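PDB 5X2B: sulfotransferase from Mus musculus, which probably transfers a sulfonate group to acceptor molecules, as cytosolic sulfotransferases do, and is held here with the nucleotide adenosine-3'-5'-diphosphate. Local coordinates for residues 106-111 and 169-174; 65-70 and 228-233; 152-157 and 264-269. One frame throughout, in Å; residues are numbered along the deposited sequence.

Overall arrangement
Contact 1 pairs strand 105-110 with strand 169-173, at one edge of the parallel sheet, and reaches adenosine-3'-5'-diphosphate directly through R111 and Y174. Contact 3, about 15 Å from contact 1 centre to centre, brings the start of helix 153-161 against the end of helix 253-266; the two contacts touch, since Y108 OH lies 2.5 Å from H156 ND1, a probable hydrogen bond. Contact 2 joins two loops, and its nearest atoms are about 10 Å from contact 1 and about 8 Å from contact 3. Contacts 2 and 3 lie on opposite sides of the chain's centre, yet C229 of contact 2 has its side chain about 5 Å from the nucleotide.

Contact 1 of 3, residues 106-111 and 169-174; sequences IIYIVR and VLFIFY. With A3P (adenosine-3'-5'-diphosphate), chain M.
R111 and Y174 sit side by side at the C-terminal side of two parallel strands, and both reach the nucleotide. R111 NH2 donates to A3P O3P over 3.2 Å in a nearly straight bond (170° at the hydrogen), the phosphate oxygen lying in the guanidinium plane. Y174 OH gives a weak bond to A3P N3 at 2.7 Å. These strands, 105-110 and 169-173, belong to the parallel beta-sheet of the sulfotransferase fold, which is akin to that of P-loop NTPases. The guanidinium lies flat on the Y174 ring, planes 20° apart, and R111 CZ is 4.3 Å from the centroid of the Y174 ring, a cation-pi contact over the face. An extended arginine chain, with CG anti to the backbone N (chi1 165°), lets the group run alongside the tyrosine as far as the phosphate. K42 O and V243 O also receive weak bonds from this guanidinium.

Regular parallel pairing follows behind: L170 N bonds to I106 O, Y108 N to L170 O, and I172 N to Y108 O at 2.9 Å. On the face carrying I107 and I109, I107 CG2 rests 4.1 Å from I172 CG1, and I109 CG1 packs on I172 CG2. On the other face, Y108 extends its hydroxyl to H156, while Y108 CB stands over the centre of the F171 ring, 4.0 Å from the centroid.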
loop_
_atom_site.group_PDB
_atom_site.type_symbol
_atom_site.label_atom_id
_atom_site.label_comp_id
_atom_site.label_asym_id
_atom_site.label_seq_id
_atom_site.Cartn_x
_atom_site.Cartn_y
_atom_site.Cartn_z
ATOM N N ILE A 106 10.562 -0.692 7.981
ATOM C CA ILE A 106 9.328 -0.778 7.225
ATOM C C ILE A 106 8.284 0.203 7.720
ATOM O O ILE A 106 8.192 0.493 8.899
ATOM C CB ILE A 106 8.761 -2.140 7.349
ATOM C CG1 ILE A 106 9.881 -3.102 7.018
ATOM C CG2 ILE A 106 7.546 -2.325 6.416
ATOM C CD1 ILE A 106 10.337 -2.982 5.601
ATOM N N ILE A 107 7.522 0.745 6.781
ATOM C CA ILE A 107 6.258 1.339 7.127
ATOM C C ILE A 107 5.194 0.623 6.377
ATOM O O ILE A 107 5.189 0.631 5.151
ATOM C CB ILE A 107 6.171 2.773 6.744
ATOM C CG1 ILE A 107 7.282 3.530 7.441
ATOM C CG2 ILE A 107 4.794 3.334 7.181
ATOM C CD1 ILE A 107 7.485 4.933 6.893
ATOM N N TYR A 108 4.310 -0.020 7.129
ATOM C CA TYR A 108 3.232 -0.782 6.565
ATOM C C TYR A 108 1.979 -0.027 6.921
ATOM O O TYR A 108 1.723 0.186 8.099
ATOM C CB TYR A 108 3.162 -2.137 7.204
ATOM C CG TYR A 108 2.060 -2.998 6.635
ATOM C CD1 TYR A 108 0.783 -2.980 7.178
ATOM C CD2 TYR A 108 2.290 -3.803 5.550
ATOM C CE1 TYR A 108 -0.236 -3.767 6.648
ATOM C CE2 TYR A 108 1.304 -4.604 5.024
ATOM C CZ TYR A 108 0.037 -4.579 5.567
ATOM O OH TYR A 108 -0.964 -5.378 5.023
ATOM N N ILE A 109 1.199 0.386 5.927
ATOM C CA ILE A 109 0.019 1.178 6.219
ATOM C C ILE A 109 -1.184 0.246 6.122
ATOM O O ILE A 109 -1.120 -0.759 5.394
ATOM C CB ILE A 109 -0.096 2.428 5.297
ATOM C CG1 ILE A 109 -1.416 3.134 5.562
ATOM C CG2 ILE A 109 0.019 2.063 3.808
ATOM C CD1 ILE A 109 -1.648 4.314 4.636
ATOM N N VAL A 110 -2.247 0.535 6.872
ATOM C CA VAL A 110 -3.404 -0.354 6.907
ATOM C C VAL A 110 -4.732 0.303 7.154
ATOM O O VAL A 110 -4.846 1.200 7.983
ATOM C CB VAL A 110 -3.329 -1.336 8.045
ATOM C CG1 VAL A 110 -3.800 -0.662 9.300
ATOM C CG2 VAL A 110 -4.210 -2.542 7.727
ATOM N N ARG A 111 -5.755 -0.264 6.521
ATOM C CA ARG A 111 -7.075 0.329 6.422
ATOM C C ARG A 111 -8.153 -0.785 6.529
ATOM O O ARG A 111 -7.920 -1.919 6.187
ATOM C CB ARG A 111 -7.156 1.067 5.075
ATOM C CG ARG A 111 -8.562 1.446 4.645
ATOM C CD ARG A 111 -8.629 1.794 3.149
ATOM N NE ARG A 111 -9.699 2.755 2.882
ATOM C CZ ARG A 111 -10.002 3.260 1.684
ATOM N NH1 ARG A 111 -9.324 2.885 0.581
ATOM N NH2 ARG A 111 -10.975 4.169 1.601
ATOM N N VAL A 169 10.165 -1.304 12.340
ATOM C CA VAL A 169 8.807 -1.408 11.781
ATOM C C VAL A 169 7.771 -0.503 12.433
ATOM O O VAL A 169 7.697 -0.419 13.628
ATOM C CB VAL A 169 8.266 -2.833 11.859
ATOM C CG1 VAL A 169 6.811 -2.851 11.392
ATOM C CG2 VAL A 169 9.122 -3.742 11.030
ATOM N N LEU A 170 6.965 0.159 11.602
ATOM C CA LEU A 170 5.897 1.021 12.069
ATOM C C LEU A 170 4.627 0.752 11.281
ATOM O O LEU A 170 4.619 0.729 10.056
ATOM C CB LEU A 170 6.251 2.496 11.909
ATOM C CG LEU A 170 5.223 3.459 12.534
ATOM C CD1 LEU A 170 5.362 3.558 14.069
ATOM C CD2 LEU A 170 5.366 4.830 11.937
ATOM N N PHE A 171 3.543 0.542 11.998
ATOM C CA PHE A 171 2.299 0.373 11.329
ATOM C C PHE A 171 1.608 1.688 11.358
ATOM O O PHE A 171 1.792 2.490 12.287
ATOM C CB PHE A 171 1.462 -0.693 11.985
ATOM C CG PHE A 171 1.643 -2.025 11.365
ATOM C CD1 PHE A 171 2.807 -2.754 11.571
ATOM C CD2 PHE A 171 0.666 -2.552 10.551
ATOM C CE1 PHE A 171 2.973 -4.034 10.978
ATOM C CE2 PHE A 171 0.809 -3.837 9.958
ATOM C CZ PHE A 171 1.956 -4.578 10.173
ATOM N N ILE A 172 0.854 1.912 10.295
ATOM C CA ILE A 172 0.037 3.090 10.163
ATOM C C ILE A 172 -1.360 2.737 9.650
ATOM O O ILE A 172 -1.519 1.823 8.820
ATOM C CB ILE A 172 0.688 4.075 9.188
ATOM C CG1 ILE A 172 1.908 4.704 9.802
ATOM C CG2 ILE A 172 -0.292 5.182 8.836
ATOM C CD1 ILE A 172 1.616 5.565 11.035
ATOM N N PHE A 173 -2.362 3.471 10.142
ATOM C CA PHE A 173 -3.763 3.262 9.775
ATOM C C PHE A 173 -4.356 4.414 9.001
ATOM O O PHE A 173 -4.593 5.493 9.560
ATOM C CB PHE A 173 -4.620 3.084 10.999
ATOM C CG PHE A 173 -4.245 1.914 11.799
ATOM C CD1 PHE A 173 -4.946 0.739 11.674
ATOM C CD2 PHE A 173 -3.172 1.978 12.676
ATOM C CE1 PHE A 173 -4.609 -0.355 12.430
ATOM C CE2 PHE A 173 -2.810 0.885 13.436
ATOM C CZ PHE A 173 -3.533 -0.293 13.315
ATOM N N TYR A 174 -4.615 4.130 7.729
ATOM C CA TYR A 174 -5.262 5.040 6.794
ATOM C C TYR A 174 -6.225 5.884 7.517
ATOM O O TYR A 174 -6.234 7.112 7.454
ATOM C CB TYR A 174 -6.111 4.239 5.832
ATOM C CG TYR A 174 -6.807 5.104 4.864
ATOM C CD1 TYR A 174 -6.224 5.407 3.666
ATOM C CD2 TYR A 174 -8.020 5.656 5.146
ATOM C CE1 TYR A 174 -6.852 6.204 2.740
ATOM C CE2 TYR A 174 -8.652 6.464 4.236
ATOM C CZ TYR A 174 -8.060 6.727 3.022
ATOM O OH TYR A 174 -8.675 7.520 2.086
HETATM P P1 A3P M . -11.051 5.417 -2.438
HETATM O O1P A3P M . -11.277 6.836 -2.902
HETATM O O2P A3P M . -11.403 4.375 -3.533
HETATM O O3P A3P M . -12.005 5.111 -1.283
HETATM P P2 A3P M . -3.756 3.478 -3.101
HETATM O O4P A3P M . -3.897 3.096 -4.475
HETATM O O5P A3P M . -3.159 2.321 -2.347
HETATM O O6P A3P M . -2.800 4.670 -2.920
HETATM O "O5'" A3P M . -5.256 3.745 -2.504
HETATM C "C5'" A3P M . -6.314 4.468 -3.106
HETATM C "C4'" A3P M . -7.254 5.077 -2.167
HETATM O "O4'" A3P M . -6.584 6.130 -1.539
HETATM C "C3'" A3P M . -8.460 5.686 -2.786
HETATM O "O3'" A3P M . -9.588 5.309 -2.015
HETATM C "C2'" A3P M . -8.219 7.097 -2.724
HETATM O "O2'" A3P M . -9.500 7.724 -2.708
HETATM C "C1'" A3P M . -7.425 7.254 -1.485
HETATM N N9 A3P M . -6.583 8.488 -1.290
HETATM C C8 A3P M . -5.569 8.898 -2.085
HETATM N N7 A3P M . -5.037 10.035 -1.606
HETATM C C5 A3P M . -5.687 10.358 -0.483
HETATM C C6 A3P M . -5.586 11.403 0.433
HETATM N N6 A3P M . -4.626 12.450 0.265
HETATM N N1 A3P M . -6.395 11.438 1.489
HETATM C C2 A3P M . -7.307 10.478 1.663
HETATM N N3 A3P M . -7.438 9.478 0.796
HETATM C C4 A3P M . -6.661 9.376 -0.277
#

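Contact 2 of 3, residues 65-70 and 228-233; sequences PIELGD and ICALTS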
loop_
_atom_site.group_PDB
_atom_site.type_symbol
_atom_site.label_atom_id
_atom_site.label_comp_id
_atom_site.label_asym_id
_atom_site.label_seq_id
_atom_site.Cartn_x
_atom_site.Cartn_y
_atom_site.Cartn_z
ATOM N N PRO A 65 7.854 1.039 -8.049
ATOM C CA PRO A 65 7.660 -0.158 -7.241
ATOM C C PRO A 65 8.756 -1.163 -7.460
ATOM O O PRO A 65 9.316 -1.211 -8.525
ATOM C CB PRO A 65 6.305 -0.669 -7.715
ATOM C CG PRO A 65 5.580 0.623 -8.091
ATOM C CD PRO A 65 6.623 1.451 -8.739
ATOM N N ILE A 66 9.056 -1.960 -6.448
ATOM C CA ILE A 66 10.086 -2.979 -6.591
ATOM C C ILE A 66 9.669 -4.291 -7.261
ATOM O O ILE A 66 10.541 -4.997 -7.759
ATOM C CB ILE A 66 10.651 -3.375 -5.238
ATOM C CG1 ILE A 66 11.670 -4.508 -5.407
ATOM C CG2 ILE A 66 9.541 -3.861 -4.343
ATOM C CD1 ILE A 66 12.850 -4.461 -4.408
ATOM N N GLU A 67 8.378 -4.656 -7.246
ATOM C CA GLU A 67 7.955 -5.875 -7.950
ATOM C C GLU A 67 7.461 -5.593 -9.376
ATOM O O GLU A 67 6.958 -6.483 -10.062
ATOM C CB GLU A 67 6.882 -6.632 -7.177
ATOM C CG GLU A 67 5.535 -5.945 -7.126
ATOM C CD GLU A 67 5.402 -5.036 -5.949
ATOM O OE1 GLU A 67 6.421 -4.793 -5.294
ATOM O OE2 GLU A 67 4.284 -4.575 -5.658
ATOM N N LEU A 68 7.652 -4.348 -9.815
ATOM C CA LEU A 68 7.291 -3.859 -11.154
ATOM C C LEU A 68 8.424 -4.071 -12.187
ATOM O O LEU A 68 9.481 -3.453 -12.070
ATOM C CB LEU A 68 7.003 -2.354 -11.053
ATOM C CG LEU A 68 6.684 -1.524 -12.298
ATOM C CD1 LEU A 68 5.444 -2.065 -12.931
ATOM C CD2 LEU A 68 6.490 -0.023 -12.002
ATOM N N GLY A 69 8.203 -4.932 -13.187
ATOM C CA GLY A 69 9.044 -4.979 -14.374
ATOM C C GLY A 69 9.847 -6.240 -14.613
ATOM O O GLY A 69 9.391 -7.344 -14.294
ATOM N N ASP A 70 11.019 -6.049 -15.238
ATOM C CA ASP A 70 12.023 -7.093 -15.495
ATOM C C ASP A 70 13.028 -7.197 -14.364
ATOM O O ASP A 70 13.226 -6.253 -13.616
ATOM C CB ASP A 70 12.871 -6.721 -16.704
ATOM C CG ASP A 70 12.343 -7.270 -17.979
ATOM O OD1 ASP A 70 11.730 -6.487 -18.734
ATOM O OD2 ASP A 70 12.568 -8.477 -18.233
ATOM N N ILE A 228 4.282 4.666 -8.877
ATOM C CA ILE A 228 4.566 4.219 -7.527
ATOM C C ILE A 228 3.771 3.004 -7.128
ATOM O O ILE A 228 4.127 2.298 -6.200
ATOM C CB ILE A 228 4.416 5.351 -6.505
ATOM C CG1 ILE A 228 3.162 6.182 -6.756
ATOM C CG2 ILE A 228 5.645 6.231 -6.584
ATOM C CD1 ILE A 228 3.096 7.400 -5.861
ATOM N N CYS A 229 2.702 2.729 -7.841
ATOM C CA CYS A 229 2.023 1.480 -7.605
ATOM C C CYS A 229 2.191 0.731 -8.882
ATOM O O CYS A 229 1.934 1.264 -9.955
ATOM C CB CYS A 229 0.571 1.711 -7.217
ATOM S SG CYS A 229 -0.489 0.260 -7.223
ATOM N N ALA A 230 2.691 -0.488 -8.758
ATOM C CA ALA A 230 3.012 -1.286 -9.916
ATOM C C ALA A 230 1.798 -1.359 -10.830
ATOM O O ALA A 230 1.918 -1.366 -12.051
ATOM C CB ALA A 230 3.463 -2.705 -9.503
ATOM N N LEU A 231 0.617 -1.395 -10.245
ATOM C CA LEU A 231 -0.579 -1.589 -11.055
ATOM C C LEU A 231 -0.893 -0.357 -11.844
ATOM O O LEU A 231 -1.394 -0.433 -12.948
ATOM C CB LEU A 231 -1.769 -1.867 -10.174
ATOM C CG LEU A 231 -1.516 -3.029 -9.239
ATOM C CD1 LEU A 231 -2.480 -2.973 -8.062
ATOM C CD2 LEU A 231 -1.624 -4.305 -10.020
ATOM N N THR A 232 -0.597 0.793 -11.273
ATOM C CA THR A 232 -1.133 2.014 -11.817
ATOM C C THR A 232 -0.180 2.714 -12.758
ATOM O O THR A 232 0.998 2.931 -12.432
ATOM C CB THR A 232 -1.469 2.986 -10.709
ATOM O OG1 THR A 232 -0.433 3.974 -10.617
ATOM C CG2 THR A 232 -1.600 2.231 -9.390
ATOM N N SER A 233 -0.739 3.068 -13.913
ATOM C CA SER A 233 -0.087 3.857 -14.942
ATOM C C SER A 233 -0.763 5.220 -15.094
ATOM O O SER A 233 -0.162 6.164 -15.583
ATOM C CB SER A 233 -0.176 3.100 -16.265
ATOM O OG SER A 233 0.033 1.702 -16.077
HETATM O O HOH W 1 3.254 -2.029 -6.098
#
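Two loops meet here beside the nucleotide site: loop 65-70 leads from strand 60-62 to helix 72-78, and loop 228-233 lies in the long connection between helices 210-214 and 253-266. Their meeting point is A230, whose CB touches both P65 CB and L68 CB at 3.9 Å, so that the methyl rests against both side chains of the facing loop. L68 adds its CD1 branch, 3.7 Å from A230 O; a trans first torsion (chi1 176°) sets CD1 beside the alanine backbone. The pyrrolidine ring of P65 lies along the I228-A230 backbone, with P65 CG 3.2 Å from A230 N and CD beside the carbonyl carbon of I228.

No direct hydrogen bond joins the loops. The polar link is a single water, which donates to E67 OE2 at 2.8 Å and accepts from A230 N at 3.1 Å, and thereby satisfies a buried amide with a carboxylate from the other loop. In the sulfotransferase fold this joins the region after the edge strand 60-62 to a segment close to the nucleotide, the C229 side chain being about 5 Å from it; I228 and C229 pack on H46, itself bonded to adenosine-3'-5'-diphosphate. E67 is fixed from several directions: OE1 is hydrogen-bonded to T88 OG1, and OE2 to H89 N and weakly to Y150 OH. The H89 amide and the water, both donating to OE2, would probably favour the charged carboxylate. Within 228-233, L231 N makes a weak 3.6 Å bond to C229 SG.

Contact 3 of 3, residues 152-157 and 264-269; sequences SWFDHV and TEKMRN
The first turn of helix 153-161 faces the last turn of helix 253-266, the closest CA pair being F154 and K266 at 6.8 Å. This is a helix-end to helix-end contact of the sulfotransferase fold, and helix 153-161 borders the central sheet through H156 and Y108. S152 is the N-cap of the first helix, its OG accepting a weak 3.3 Å bond from D155 N, while M267 is the first residue of the other segment to leave helical backbone angles.

F154 and K266 carry much of the touching surface. The phenylalanine points toward the lysine: K266 CB lies 3.7 Å from F154 CD1, and K266 CG stands over one ring face. Bends at chi2 and chi3 (-93° and -107°) then curl the lysine chain back, bringing K266 CE to 3.8 Å from F154 CB and the ammonium to D155. There K266 NZ meets D155 OD1 at 2.9 Å in a salt bridge, on the syn side of the carboxylate and 17° out of its plane. D155 is exposed, so the ion pair lies at the solvent side of the buried aromatic part.

F263, from the same helix as K266, also packs on W153 and F154. M267 CG lies at the edge of the F154 ring, 3.9 Å from F154 CD1. The methionine sulfur makes two Met-aromatic contacts, edge-on to F154 at 5.3 Å from M267 SD to the ring centroid, and obliquely to W153, where M267 SD is 4.2 Å from W153 CZ3.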
loop_
_atom_site.group_PDB
_atom_site.type_symbol
_atom_site.label_atom_id
_atom_site.label_comp_id
_atom_site.label_asym_id
_atom_site.label_seq_id
_atom_site.Cartn_x
_atom_site.Cartn_y
_atom_site.Cartn_z
ATOM N N SER A 152 -4.875 -12.557 -0.530
ATOM C CA SER A 152 -5.862 -12.291 0.484
ATOM C C SER A 152 -5.513 -11.132 1.371
ATOM O O SER A 152 -4.469 -11.081 2.006
ATOM C CB SER A 152 -6.022 -13.455 1.427
ATOM O OG SER A 152 -6.657 -12.951 2.575
ATOM N N TRP A 153 -6.423 -10.210 1.489
ATOM C CA TRP A 153 -6.169 -9.167 2.399
ATOM C C TRP A 153 -5.590 -9.824 3.630
ATOM O O TRP A 153 -4.445 -9.605 4.005
ATOM C CB TRP A 153 -7.463 -8.535 2.762
ATOM C CG TRP A 153 -7.277 -7.375 3.567
ATOM C CD1 TRP A 153 -6.856 -6.183 3.137
ATOM C CD2 TRP A 153 -7.517 -7.246 4.984
ATOM N NE1 TRP A 153 -6.803 -5.299 4.186
ATOM C CE2 TRP A 153 -7.219 -5.928 5.338
ATOM C CE3 TRP A 153 -7.952 -8.124 5.988
ATOM C CZ2 TRP A 153 -7.332 -5.446 6.643
ATOM C CZ3 TRP A 153 -8.068 -7.650 7.291
ATOM C CH2 TRP A 153 -7.762 -6.330 7.604
ATOM N N PHE A 154 -6.389 -10.680 4.236
ATOM C CA PHE A 154 -6.109 -11.076 5.606
ATOM C C PHE A 154 -4.694 -11.575 5.743
ATOM O O PHE A 154 -4.015 -11.219 6.664
ATOM C CB PHE A 154 -7.106 -12.129 6.096
ATOM C CG PHE A 154 -8.557 -11.682 6.022
ATOM C CD1 PHE A 154 -9.188 -11.115 7.114
ATOM C CD2 PHE A 154 -9.282 -11.839 4.843
ATOM C CE1 PHE A 154 -10.518 -10.733 7.053
ATOM C CE2 PHE A 154 -10.583 -11.445 4.764
ATOM C CZ PHE A 154 -11.217 -10.891 5.867
ATOM N N ASP A 155 -4.249 -12.385 4.818
ATOM C CA ASP A 155 -2.909 -12.851 4.843
ATOM C C ASP A 155 -1.902 -11.731 4.804
ATOM O O ASP A 155 -0.919 -11.762 5.534
ATOM C CB ASP A 155 -2.693 -13.734 3.650
ATOM C CG ASP A 155 -3.487 -14.991 3.747
ATOM O OD1 ASP A 155 -4.098 -15.143 4.836
ATOM O OD2 ASP A 155 -3.482 -15.837 2.799
ATOM N N HIS A 156 -2.128 -10.736 3.962
ATOM C CA HIS A 156 -1.163 -9.666 3.845
ATOM C C HIS A 156 -0.881 -9.085 5.203
ATOM O O HIS A 156 0.244 -8.943 5.693
ATOM C CB HIS A 156 -1.722 -8.566 2.965
ATOM C CG HIS A 156 -0.645 -7.705 2.380
ATOM N ND1 HIS A 156 -0.300 -6.499 2.922
ATOM C CD2 HIS A 156 0.196 -7.934 1.354
ATOM C CE1 HIS A 156 0.709 -5.981 2.218
ATOM N NE2 HIS A 156 1.025 -6.832 1.255
ATOM N N VAL A 157 -1.962 -8.727 5.801
ATOM C CA VAL A 157 -1.905 -7.959 6.985
ATOM C C VAL A 157 -1.216 -8.767 8.060
ATOM O O VAL A 157 -0.385 -8.261 8.844
ATOM C CB VAL A 157 -3.355 -7.691 7.375
ATOM C CG1 VAL A 157 -3.450 -6.930 8.655
ATOM C CG2 VAL A 157 -4.036 -6.926 6.292
ATOM N N THR A 264 -13.751 -12.122 11.638
ATOM C CA THR A 264 -13.616 -12.542 12.998
ATOM C C THR A 264 -12.931 -13.898 13.096
ATOM O O THR A 264 -12.307 -14.206 14.100
ATOM C CB THR A 264 -14.972 -12.682 13.597
ATOM O OG1 THR A 264 -15.587 -11.382 13.668
ATOM C CG2 THR A 264 -14.842 -13.309 14.959
ATOM N N GLU A 265 -13.062 -14.703 12.054
ATOM C CA GLU A 265 -12.380 -15.991 11.987
ATOM C C GLU A 265 -10.905 -15.810 11.689
ATOM O O GLU A 265 -10.057 -16.467 12.282
ATOM C CB GLU A 265 -13.005 -16.846 10.908
ATOM C CG GLU A 265 -12.196 -18.034 10.467
ATOM C CD GLU A 265 -12.835 -18.714 9.270
ATOM O OE1 GLU A 265 -13.745 -19.537 9.491
ATOM O OE2 GLU A 265 -12.463 -18.416 8.110
ATOM N N LYS A 266 -10.569 -14.932 10.761
ATOM C CA LYS A 266 -9.177 -14.767 10.473
ATOM C C LYS A 266 -8.528 -13.807 11.483
ATOM O O LYS A 266 -7.457 -14.089 11.980
ATOM C CB LYS A 266 -8.958 -14.333 9.018
ATOM C CG LYS A 266 -9.298 -15.390 7.984
ATOM C CD LYS A 266 -8.102 -16.274 7.539
ATOM C CE LYS A 266 -7.605 -15.928 6.103
ATOM N NZ LYS A 266 -6.387 -16.742 5.623
ATOM N N MET A 267 -9.167 -12.692 11.809
ATOM C CA MET A 267 -8.480 -11.651 12.592
ATOM C C MET A 267 -8.645 -11.871 14.052
ATOM O O MET A 267 -8.787 -10.900 14.803
ATOM C CB MET A 267 -9.063 -10.287 12.264
ATOM C CG MET A 267 -8.990 -10.024 10.826
ATOM S SD MET A 267 -7.294 -10.292 10.446
ATOM C CE MET A 267 -6.638 -8.936 11.368
ATOM N N ARG A 268 -8.597 -13.141 14.453
ATOM C CA ARG A 268 -9.054 -13.552 15.778
ATOM C C ARG A 268 -8.667 -12.506 16.787
ATOM O O ARG A 268 -9.452 -11.640 17.184
ATOM C CB ARG A 268 -8.398 -14.879 16.238
ATOM C CG ARG A 268 -8.256 -16.010 15.224
ATOM C CD ARG A 268 -9.522 -16.871 15.110
ATOM N NE ARG A 268 -9.692 -17.880 16.167
ATOM C CZ ARG A 268 -9.292 -19.154 16.078
ATOM N NH1 ARG A 268 -9.509 -19.994 17.081
ATOM N NH2 ARG A 268 -8.671 -19.602 14.993
ATOM N N ASN A 269 -7.413 -12.607 17.186
ATOM C CA ASN A 269 -6.925 -11.944 18.364
ATOM C C ASN A 269 -5.887 -10.986 17.875
ATOM O O ASN A 269 -4.936 -10.657 18.586
ATOM C CB ASN A 269 -6.299 -12.973 19.296
ATOM C CG ASN A 269 -6.160 -14.340 18.639
ATOM O OD1 ASN A 269 -5.500 -14.476 17.619
ATOM N ND2 ASN A 269 -6.776 -15.354 19.227
#